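Oligopeptide-binding protein AppA (PDB 1XOC) binds oligopeptides, including tetra- and pentapeptides, as the substrate-binding lipoprotein of an ABC-type oligopeptide permease that can support sporulation and genetic competence in Bacillus subtilis. Local coordinates at residues 45-50 with 217-222; 177-182 with 191-196; 448-453 with 474-479. All blocks are in the same frame, centred on the assembly; numbering follows the deposited sequence.

Contact 1 (45-50 with 217-222). With ZN (zinc ion), chain O.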
loop_
_atom_site.group_PDB
_atom_site.type_symbol
_atom_site.label_atom_id
_atom_site.label_comp_id
_atom_site.label_asym_id
_atom_site.label_seq_id
_atom_site.Cartn_x
_atom_site.Cartn_y
_atom_site.Cartn_z
ATOM N N SER A 45 -1.260 -8.819 -2.298
ATOM C CA SER A 45 -2.563 -9.104 -2.927
ATOM C C SER A 45 -2.743 -8.240 -4.150
ATOM O O SER A 45 -3.123 -8.732 -5.197
ATOM C CB SER A 45 -3.711 -8.932 -1.924
ATOM O OG SER A 45 -3.557 -9.788 -0.759
ATOM N N THR A 46 -2.433 -6.979 -4.018
ATOM C CA THR A 46 -2.659 -6.053 -5.113
ATOM C C THR A 46 -1.778 -6.413 -6.336
ATOM O O THR A 46 -2.201 -6.276 -7.492
ATOM C CB THR A 46 -2.464 -4.597 -4.668
ATOM O OG1 THR A 46 -3.400 -4.294 -3.627
ATOM C CG2 THR A 46 -2.724 -3.603 -5.785
ATOM N N ASP A 47 -0.547 -6.854 -6.101
ATOM C CA ASP A 47 0.323 -7.291 -7.205
ATOM C C ASP A 47 -0.345 -8.372 -8.064
ATOM O O ASP A 47 -0.254 -8.333 -9.313
ATOM C CB ASP A 47 1.649 -7.873 -6.700
ATOM C CG ASP A 47 2.647 -6.827 -6.239
ATOM O OD1 ASP A 47 2.568 -5.629 -6.640
ATOM O OD2 ASP A 47 3.560 -7.290 -5.508
ATOM N N ILE A 48 -0.968 -9.352 -7.425
ATOM C CA ILE A 48 -1.583 -10.434 -8.181
ATOM C C ILE A 48 -2.871 -9.925 -8.884
ATOM O O ILE A 48 -3.132 -10.262 -10.053
ATOM C CB ILE A 48 -1.853 -11.604 -7.274
ATOM C CG1 ILE A 48 -0.562 -12.040 -6.595
ATOM C CG2 ILE A 48 -2.492 -12.749 -8.068
ATOM C CD1 ILE A 48 0.466 -12.601 -7.489
ATOM N N GLU A 49 -3.683 -9.141 -8.162
ATOM C CA GLU A 49 -4.900 -8.565 -8.727
ATOM C C GLU A 49 -4.650 -7.806 -10.030
ATOM O O GLU A 49 -5.416 -7.913 -10.983
ATOM C CB GLU A 49 -5.527 -7.596 -7.702
ATOM C CG GLU A 49 -6.121 -8.296 -6.496
ATOM C CD GLU A 49 -6.457 -7.347 -5.362
ATOM O OE1 GLU A 49 -6.280 -6.129 -5.517
ATOM O OE2 GLU A 49 -6.910 -7.807 -4.287
ATOM N N ASN A 50 -3.552 -7.075 -10.069
ATOM C CA ASN A 50 -3.241 -6.277 -11.268
ATOM C C ASN A 50 -2.823 -7.124 -12.466
ATOM O O ASN A 50 -2.806 -6.614 -13.599
ATOM C CB ASN A 50 -2.252 -5.160 -10.944
ATOM C CG ASN A 50 -2.956 -3.978 -10.308
ATOM O OD1 ASN A 50 -3.311 -3.997 -9.129
ATOM N ND2 ASN A 50 -3.250 -2.993 -11.112
ATOM N N VAL A 217 4.240 -16.147 -15.197
ATOM C CA VAL A 217 4.786 -15.374 -14.099
ATOM C C VAL A 217 4.532 -16.128 -12.805
ATOM O O VAL A 217 3.412 -16.506 -12.513
ATOM C CB VAL A 217 4.120 -14.003 -14.000
ATOM C CG1 VAL A 217 4.639 -13.247 -12.800
ATOM C CG2 VAL A 217 4.354 -13.221 -15.238
ATOM N N THR A 218 5.591 -16.344 -12.046
ATOM C CA THR A 218 5.495 -17.025 -10.774
ATOM C C THR A 218 5.870 -16.056 -9.660
ATOM O O THR A 218 6.889 -15.413 -9.725
ATOM C CB THR A 218 6.459 -18.219 -10.762
ATOM O OG1 THR A 218 6.100 -19.142 -11.788
ATOM C CG2 THR A 218 6.325 -18.996 -9.486
ATOM N N TYR A 219 5.015 -15.957 -8.656
ATOM C CA TYR A 219 5.230 -15.075 -7.523
ATOM C C TYR A 219 5.649 -15.983 -6.387
ATOM O O TYR A 219 4.836 -16.654 -5.811
ATOM C CB TYR A 219 3.919 -14.367 -7.174
ATOM C CG TYR A 219 3.973 -13.098 -6.342
ATOM C CD1 TYR A 219 3.666 -13.114 -5.003
ATOM C CD2 TYR A 219 4.247 -11.880 -6.923
ATOM C CE1 TYR A 219 3.671 -11.973 -4.262
ATOM C CE2 TYR A 219 4.254 -10.734 -6.183
ATOM C CZ TYR A 219 3.961 -10.777 -4.857
ATOM O OH TYR A 219 3.959 -9.636 -4.100
ATOM N N LYS A 220 6.940 -15.989 -6.107
ATOM C CA LYS A 220 7.522 -16.967 -5.217
ATOM C C LYS A 220 7.705 -16.366 -3.840
ATOM O O LYS A 220 8.380 -15.374 -3.688
ATOM C CB LYS A 220 8.854 -17.459 -5.767
ATOM C CG LYS A 220 9.418 -18.644 -5.002
ATOM C CD LYS A 220 10.667 -19.187 -5.645
ATOM C CE LYS A 220 11.175 -20.398 -4.880
ATOM N NZ LYS A 220 12.423 -20.890 -5.472
ATOM N N VAL A 221 7.090 -16.986 -2.846
ATOM C CA VAL A 221 7.099 -16.440 -1.510
ATOM C C VAL A 221 8.335 -16.886 -0.748
ATOM O O VAL A 221 8.541 -18.067 -0.518
ATOM C CB VAL A 221 5.842 -16.841 -0.737
ATOM C CG1 VAL A 221 5.819 -16.156 0.581
ATOM C CG2 VAL A 221 4.608 -16.488 -1.526
ATOM N N ILE A 222 9.153 -15.918 -0.370
ATOM C CA ILE A 222 10.389 -16.175 0.327
ATOM C C ILE A 222 10.494 -15.191 1.494
ATOM O O ILE A 222 11.062 -14.124 1.334
ATOM C CB ILE A 222 11.611 -16.017 -0.616
ATOM C CG1 ILE A 222 11.402 -16.794 -1.932
ATOM C CG2 ILE A 222 12.891 -16.465 0.086
ATOM C CD1 ILE A 222 12.468 -16.495 -2.947
HETATM ZN ZN ZN O . 5.245 -5.749 -5.137
HETATM O O HOH W 1 7.655 -5.962 -4.886
HETATM O O HOH W 2 6.540 -7.358 -6.293
HETATM O O HOH W 3 4.383 -5.333 -3.153
#

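Contact 2 (177-182 with 191-196)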
loop_
_atom_site.group_PDB
_atom_site.type_symbol
_atom_site.label_atom_id
_atom_site.label_comp_id
_atom_site.label_asym_id
_atom_site.label_seq_id
_atom_site.Cartn_x
_atom_site.Cartn_y
_atom_site.Cartn_z
ATOM N N PHE A 177 -13.627 -18.092 -4.916
ATOM C CA PHE A 177 -13.250 -17.265 -6.041
ATOM C C PHE A 177 -12.015 -16.426 -5.721
ATOM O O PHE A 177 -11.154 -16.186 -6.589
ATOM C CB PHE A 177 -14.414 -16.337 -6.406
ATOM C CG PHE A 177 -14.117 -15.368 -7.548
ATOM C CD1 PHE A 177 -13.427 -14.193 -7.328
ATOM C CD2 PHE A 177 -14.533 -15.654 -8.852
ATOM C CE1 PHE A 177 -13.167 -13.310 -8.370
ATOM C CE2 PHE A 177 -14.275 -14.774 -9.872
ATOM C CZ PHE A 177 -13.588 -13.628 -9.639
ATOM N N ASN A 178 -11.947 -15.930 -4.494
ATOM C CA ASN A 178 -10.927 -14.900 -4.179
ATOM C C ASN A 178 -9.539 -15.498 -3.919
ATOM O O ASN A 178 -8.589 -14.771 -3.788
ATOM C CB ASN A 178 -11.374 -14.111 -2.936
ATOM C CG ASN A 178 -12.659 -13.339 -3.170
ATOM O OD1 ASN A 178 -12.835 -12.730 -4.208
ATOM N ND2 ASN A 178 -13.566 -13.386 -2.208
ATOM N N ARG A 179 -9.461 -16.822 -3.824
ATOM C CA ARG A 179 -8.208 -17.473 -3.505
ATOM C C ARG A 179 -7.769 -18.479 -4.551
ATOM O O ARG A 179 -6.719 -18.325 -5.134
ATOM C CB ARG A 179 -8.274 -18.148 -2.137
ATOM C CG ARG A 179 -8.452 -17.193 -0.994
ATOM C CD ARG A 179 -8.604 -17.851 0.366
ATOM N NE ARG A 179 -9.380 -19.077 0.285
ATOM C CZ ARG A 179 -10.694 -19.140 0.368
ATOM N NH1 ARG A 179 -11.400 -18.040 0.532
ATOM N NH2 ARG A 179 -11.307 -20.308 0.283
ATOM N N LYS A 180 -8.584 -19.501 -4.794
ATOM C CA LYS A 180 -8.109 -20.488 -5.771
ATOM C C LYS A 180 -9.013 -20.755 -6.963
ATOM O O LYS A 180 -8.603 -21.494 -7.829
ATOM C CB LYS A 180 -7.652 -21.773 -5.063
ATOM C CG LYS A 180 -6.315 -21.616 -4.303
ATOM C CD LYS A 180 -5.962 -22.781 -3.372
ATOM C CE LYS A 180 -4.737 -22.460 -2.517
ATOM N NZ LYS A 180 -5.080 -21.574 -1.400
ATOM N N LYS A 181 -10.032 -19.934 -7.163
ATOM C CA LYS A 181 -10.757 -19.952 -8.415
ATOM C C LYS A 181 -11.019 -18.576 -9.013
ATOM O O LYS A 181 -12.102 -18.326 -9.497
ATOM C CB LYS A 181 -12.081 -20.690 -8.252
ATOM C CG LYS A 181 -11.899 -22.143 -7.889
ATOM C CD LYS A 181 -13.096 -22.949 -8.305
ATOM C CE LYS A 181 -14.232 -22.709 -7.363
ATOM N NZ LYS A 181 -15.559 -22.947 -8.013
ATOM N N PRO A 182 -10.040 -17.683 -8.981
ATOM C CA PRO A 182 -10.365 -16.363 -9.509
ATOM C C PRO A 182 -10.491 -16.377 -11.021
ATOM O O PRO A 182 -9.738 -17.075 -11.703
ATOM C CB PRO A 182 -9.169 -15.515 -9.070
ATOM C CG PRO A 182 -8.046 -16.448 -9.042
ATOM C CD PRO A 182 -8.636 -17.723 -8.525
ATOM N N LYS A 191 -3.179 -20.227 -12.336
ATOM C CA LYS A 191 -2.913 -21.660 -12.467
ATOM C C LYS A 191 -2.908 -22.392 -11.120
ATOM O O LYS A 191 -3.563 -23.416 -10.973
ATOM C CB LYS A 191 -1.595 -21.876 -13.207
ATOM C CG LYS A 191 -1.281 -23.346 -13.457
ATOM C CD LYS A 191 0.065 -23.555 -14.131
ATOM C CE LYS A 191 0.172 -24.962 -14.661
ATOM N NZ LYS A 191 -0.381 -25.960 -13.676
ATOM N N GLU A 192 -2.137 -21.908 -10.154
ATOM C CA GLU A 192 -1.936 -22.632 -8.905
ATOM C C GLU A 192 -1.459 -21.692 -7.810
ATOM O O GLU A 192 -0.725 -20.750 -8.094
ATOM C CB GLU A 192 -0.877 -23.692 -9.114
ATOM C CG GLU A 192 -0.715 -24.582 -7.889
ATOM C CD GLU A 192 0.392 -25.628 -8.024
ATOM O OE1 GLU A 192 1.192 -25.553 -9.004
ATOM O OE2 GLU A 192 0.445 -26.532 -7.135
ATOM N N TRP A 193 -1.927 -21.922 -6.591
ATOM C CA TRP A 193 -1.382 -21.272 -5.400
ATOM C C TRP A 193 -1.026 -22.359 -4.383
ATOM O O TRP A 193 -1.903 -22.947 -3.719
ATOM C CB TRP A 193 -2.371 -20.254 -4.834
ATOM C CG TRP A 193 -1.916 -19.503 -3.614
ATOM C CD1 TRP A 193 -0.702 -19.577 -2.972
ATOM C CD2 TRP A 193 -2.686 -18.549 -2.896
ATOM N NE1 TRP A 193 -0.689 -18.710 -1.886
ATOM C CE2 TRP A 193 -1.891 -18.066 -1.825
ATOM C CE3 TRP A 193 -3.976 -18.032 -3.061
ATOM C CZ2 TRP A 193 -2.351 -17.082 -0.930
ATOM C CZ3 TRP A 193 -4.430 -17.074 -2.166
ATOM C CH2 TRP A 193 -3.629 -16.630 -1.097
ATOM N N LYS A 194 0.265 -22.664 -4.328
ATOM C CA LYS A 194 0.816 -23.605 -3.359
ATOM C C LYS A 194 1.128 -22.782 -2.118
ATOM O O LYS A 194 2.050 -21.940 -2.130
ATOM C CB LYS A 194 2.060 -24.253 -3.926
ATOM C CG LYS A 194 2.621 -25.305 -2.980
ATOM C CD LYS A 194 2.892 -26.688 -3.587
ATOM C CE LYS A 194 2.616 -27.752 -2.518
ATOM N NZ LYS A 194 2.945 -29.160 -2.880
ATOM N N GLN A 195 0.301 -22.975 -1.091
ATOM C CA GLN A 195 0.296 -22.111 0.070
ATOM C C GLN A 195 1.697 -22.090 0.713
ATOM O O GLN A 195 2.328 -23.128 0.916
ATOM C CB GLN A 195 -0.794 -22.545 1.066
ATOM C CG GLN A 195 -0.982 -21.587 2.246
ATOM C CD GLN A 195 -1.765 -20.336 1.894
ATOM O OE1 GLN A 195 -2.640 -20.354 1.023
ATOM N NE2 GLN A 195 -1.449 -19.230 2.583
ATOM N N GLY A 196 2.187 -20.885 0.985
ATOM C CA GLY A 196 3.489 -20.687 1.575
ATOM C C GLY A 196 4.668 -20.811 0.617
ATOM O O GLY A 196 5.825 -20.706 1.038
#

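Contact 3 (448-453 with 474-479). With ZN (zinc ion), chain K.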
loop_
_atom_site.group_PDB
_atom_site.type_symbol
_atom_site.label_atom_id
_atom_site.label_comp_id
_atom_site.label_asym_id
_atom_site.label_seq_id
_atom_site.Cartn_x
_atom_site.Cartn_y
_atom_site.Cartn_z
ATOM N N ALA A 448 -9.981 16.504 15.573
ATOM C CA ALA A 448 -11.204 17.002 14.991
ATOM C C ALA A 448 -10.954 18.152 14.010
ATOM O O ALA A 448 -11.678 18.305 13.036
ATOM C CB ALA A 448 -12.163 17.445 16.091
ATOM N N GLU A 449 -9.943 18.972 14.274
ATOM C CA GLU A 449 -9.620 20.082 13.390
ATOM C C GLU A 449 -9.034 19.544 12.078
ATOM O O GLU A 449 -9.385 19.993 10.997
ATOM C CB GLU A 449 -8.704 21.094 14.096
ATOM C CG GLU A 449 -9.371 21.752 15.322
ATOM C CD GLU A 449 -8.590 22.953 15.883
ATOM O OE1 GLU A 449 -7.573 23.347 15.261
ATOM O OE2 GLU A 449 -8.985 23.524 16.946
ATOM N N ALA A 450 -8.187 18.537 12.170
ATOM C CA ALA A 450 -7.651 17.888 10.978
ATOM C C ALA A 450 -8.754 17.179 10.180
ATOM O O ALA A 450 -8.753 17.213 8.941
ATOM C CB ALA A 450 -6.559 16.898 11.351
ATOM N N ASP A 451 -9.691 16.539 10.890
ATOM C CA ASP A 451 -10.836 15.871 10.248
ATOM C C ASP A 451 -11.557 16.842 9.321
ATOM O O ASP A 451 -11.807 16.550 8.159
ATOM C CB ASP A 451 -11.853 15.393 11.291
ATOM C CG ASP A 451 -11.485 14.066 11.941
ATOM O OD1 ASP A 451 -10.534 13.399 11.480
ATOM O OD2 ASP A 451 -12.198 13.692 12.908
ATOM N N LYS A 452 -11.891 18.005 9.864
ATOM C CA LYS A 452 -12.586 19.027 9.111
ATOM C C LYS A 452 -11.811 19.486 7.873
ATOM O O LYS A 452 -12.383 19.662 6.808
ATOM C CB LYS A 452 -12.871 20.229 10.012
ATOM C CG LYS A 452 -13.665 21.312 9.293
ATOM C CD LYS A 452 -14.343 22.312 10.222
ATOM C CE LYS A 452 -15.614 22.902 9.587
ATOM N NZ LYS A 452 -15.494 23.186 8.128
ATOM N N LEU A 453 -10.521 19.733 8.031
ATOM C CA LEU A 453 -9.682 20.164 6.913
ATOM C C LEU A 453 -9.628 19.134 5.777
ATOM O O LEU A 453 -9.738 19.487 4.605
ATOM C CB LEU A 453 -8.261 20.466 7.397
ATOM C CG LEU A 453 -8.075 21.696 8.284
ATOM C CD1 LEU A 453 -6.721 21.678 8.950
ATOM C CD2 LEU A 453 -8.249 22.970 7.480
ATOM N N TYR A 474 -0.873 18.787 6.721
ATOM C CA TYR A 474 0.473 18.316 7.034
ATOM C C TYR A 474 1.000 18.853 8.361
ATOM O O TYR A 474 1.586 18.106 9.135
ATOM C CB TYR A 474 1.421 18.711 5.912
ATOM C CG TYR A 474 1.163 18.013 4.605
ATOM C CD1 TYR A 474 1.341 18.683 3.410
ATOM C CD2 TYR A 474 0.793 16.665 4.555
ATOM C CE1 TYR A 474 1.131 18.053 2.211
ATOM C CE2 TYR A 474 0.577 16.030 3.357
ATOM C CZ TYR A 474 0.770 16.724 2.197
ATOM O OH TYR A 474 0.559 16.120 1.009
ATOM N N GLN A 475 0.806 20.143 8.628
ATOM C CA GLN A 475 1.200 20.706 9.916
ATOM C C GLN A 475 0.565 19.971 11.084
ATOM O O GLN A 475 1.232 19.676 12.060
ATOM C CB GLN A 475 0.835 22.192 10.017
ATOM C CG GLN A 475 1.751 23.106 9.237
ATOM C CD GLN A 475 3.142 23.233 9.822
ATOM O OE1 GLN A 475 4.040 23.756 9.165
ATOM N NE2 GLN A 475 3.332 22.764 11.055
ATOM N N LYS A 476 -0.736 19.728 11.005
ATOM C CA LYS A 476 -1.449 19.086 12.106
ATOM C C LYS A 476 -0.993 17.641 12.298
ATOM O O LYS A 476 -0.769 17.211 13.422
ATOM C CB LYS A 476 -2.962 19.155 11.908
ATOM C CG LYS A 476 -3.506 20.575 12.057
ATOM C CD LYS A 476 -5.000 20.603 12.365
ATOM C CE LYS A 476 -5.480 22.017 12.679
ATOM N NZ LYS A 476 -4.941 22.567 13.965
ATOM N N ILE A 477 -0.843 16.899 11.211
ATOM C CA ILE A 477 -0.373 15.512 11.322
ATOM C C ILE A 477 1.049 15.472 11.880
ATOM O O ILE A 477 1.363 14.685 12.776
ATOM C CB ILE A 477 -0.484 14.774 9.969
ATOM C CG1 ILE A 477 -1.957 14.658 9.597
ATOM C CG2 ILE A 477 0.160 13.372 10.038
ATOM C CD1 ILE A 477 -2.228 14.286 8.181
ATOM N N ALA A 478 1.917 16.326 11.357
ATOM C CA ALA A 478 3.283 16.425 11.880
ATOM C C ALA A 478 3.305 16.774 13.368
ATOM O O ALA A 478 3.974 16.115 14.152
ATOM C CB ALA A 478 4.089 17.424 11.082
ATOM N N GLU A 479 2.557 17.790 13.772
ATOM C CA GLU A 479 2.508 18.165 15.188
ATOM C C GLU A 479 2.034 16.998 16.064
ATOM O O GLU A 479 2.568 16.766 17.144
ATOM C CB GLU A 479 1.605 19.393 15.394
ATOM C CG GLU A 479 1.233 19.695 16.866
ATOM C CD GLU A 479 2.410 20.152 17.746
ATOM O OE1 GLU A 479 3.524 20.366 17.209
ATOM O OE2 GLU A 479 2.212 20.317 18.980
HETATM ZN ZN ZN K . -7.557 25.155 16.048
HETATM O O HOH W 4 -9.081 26.475 15.995
#

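Contact 1 (45-50 with 217-222)
Asp47 OD2 is gripped from two directions: a zinc ion binds it at 2.3 Å, and Tyr219 OH donates a hydrogen bond to it at 2.8 Å. The contact lays helix 43-52 against strand 216-221, an inner strand of the mixed four-stranded sheet in this family 5 solute-binding protein. CG of Tyr219 stands anti to the backbone N (chi1 -161°), which carries the ring toward the helix. The phenol proton goes to the anti lone pair of OD2, the one turned away from OD1, and the carboxylate and ring planes stand 66° apart. Three waters at 2.2 to 2.4 Å are the other zinc ligands. OD1 forms a salt bridge with Arg508, so both carboxylate oxygens are engaged and the group is probably held against rotation. Metal and guanidinium together would be expected to favour the ionised acid. With a phenylalanine in place of Tyr219 the hydroxyl is gone, and Asp47 OD2 would probably be left to the zinc ion without its phenol donor. Thr46 of the same helix packs against a basic side chain of the bound peptide, so this helix also borders the peptide site. The ring also serves as an apolar surface: Ile48 CD1 lies over one face, 4.0 Å from the ring centroid and 24° off the normal. This CH-pi contact comes closest at Tyr219 CG, 3.7 Å from Ile48 CD1.

Contact 2 (177-182 with 191-196)
Lys180 crosses Trp193 at about a right angle. In the conformer described, one of two modelled, the lysine chain runs out extended and bends at its last torsion (chi4 78°), which puts NZ 4.5 Å from the centroid of the six-membered ring of Trp193 and 29° off its normal, probably an off-centre cation-pi interaction. At the bend, Lys180 CE of this conformer rests 3.1 Å from Trp193 O. Gln195 folds back so that its OE1 lies above the ring plane toward the rim, on the side NZ occupies and 3.6 Å from Lys180 NZ. Arg179 makes the firmer part of the contact: its carbonyl O meets the indole edge in the ring plane, 3.5 Å from Trp193 CE3, while its CB packs near CZ3 and its guanidinium leads away to a salt bridge with Glu176. The contact thereby pins the loop that follows helix 161-164 to the end of strand 188-194, an outer strand of the four-stranded sheet. Trp193 NE1 is hydrogen-bonded to Glu31, which probably helps fix the turn of the ring. No hydrogen bond spans the two segments: the ammonium is probably drawn diffusely to the indole, and the buried Arg179 O, without a hydrogen-bonding partner in the model, faces the ring edge at CE3.

Contact 3 (448-453 with 474-479)
Lys476 reaches from helix 463-480 across to helix 448-457, and its side chain carries the whole contact. The two short helical segments run nearly antiparallel, with 150° between their directions and 9.9 Å between their axes, as an antiparallel helical hairpin in which the second helix returns beside the first. From CB the chain leaves toward the other helix, with CG anti to the carbonyl carbon, and continues extended. At CD it meets the apolar flank of helix 448-457: Ala450 CB lies 4.1 Å from Lys476 CD, close to the backbone N of Ala450. The CA atoms of Ala450 and Lys476 are the nearest of the two segments, 6.4 Å apart, an approach consistent with the small alanine side chain. Leu453 crosses the lysine at about a right angle, and its CD1 touches Lys476 CE at 3.9 Å. On Glu449, CB also packs on CE, at 3.6 Å. The bend at the last torsion (chi4 -68°) then turns the ammonium group to Glu449, where NZ donates a hydrogen bond of 3.0 Å to OE1 within a salt bridge. The donor arrives on the anti side of OE1, 25° out of the carboxylate plane. The same carboxylate holds a zinc ion through both oxygens, OE1 at 2.0 Å and OE2 at 2.4 Å, with a water as a further ligand. Oxygen OE1 is therefore shared between two cations, and the carboxylate probably offsets part of the positive charge of both, an arrangement likely to keep the acid ionised while the methylenes of the lysine cover apolar carbons.

Overall arrangement
Contacts 1 and 2 belong to one region of the fold. Their centres are about 11 Å apart, and both draw on the mixed four-stranded sheet, contact 1 through the inner strand 216-221 and contact 2 through the outer strand 188-194; they touch where Val221 packs near Gly196. Contact 2 forms entirely within the span of chain between the two halves of contact 1. Contact 3 comes later in the sequence and lies on the opposite side of the chain's centre, with its centre about 36 Å from that of contact 1 and about 42 Å from that of contact 2. It joins helices 448-457 and 463-480, so contacts 1 and 2 belong to one part of this peptide-binding protein and contact 3 to another, remote from it.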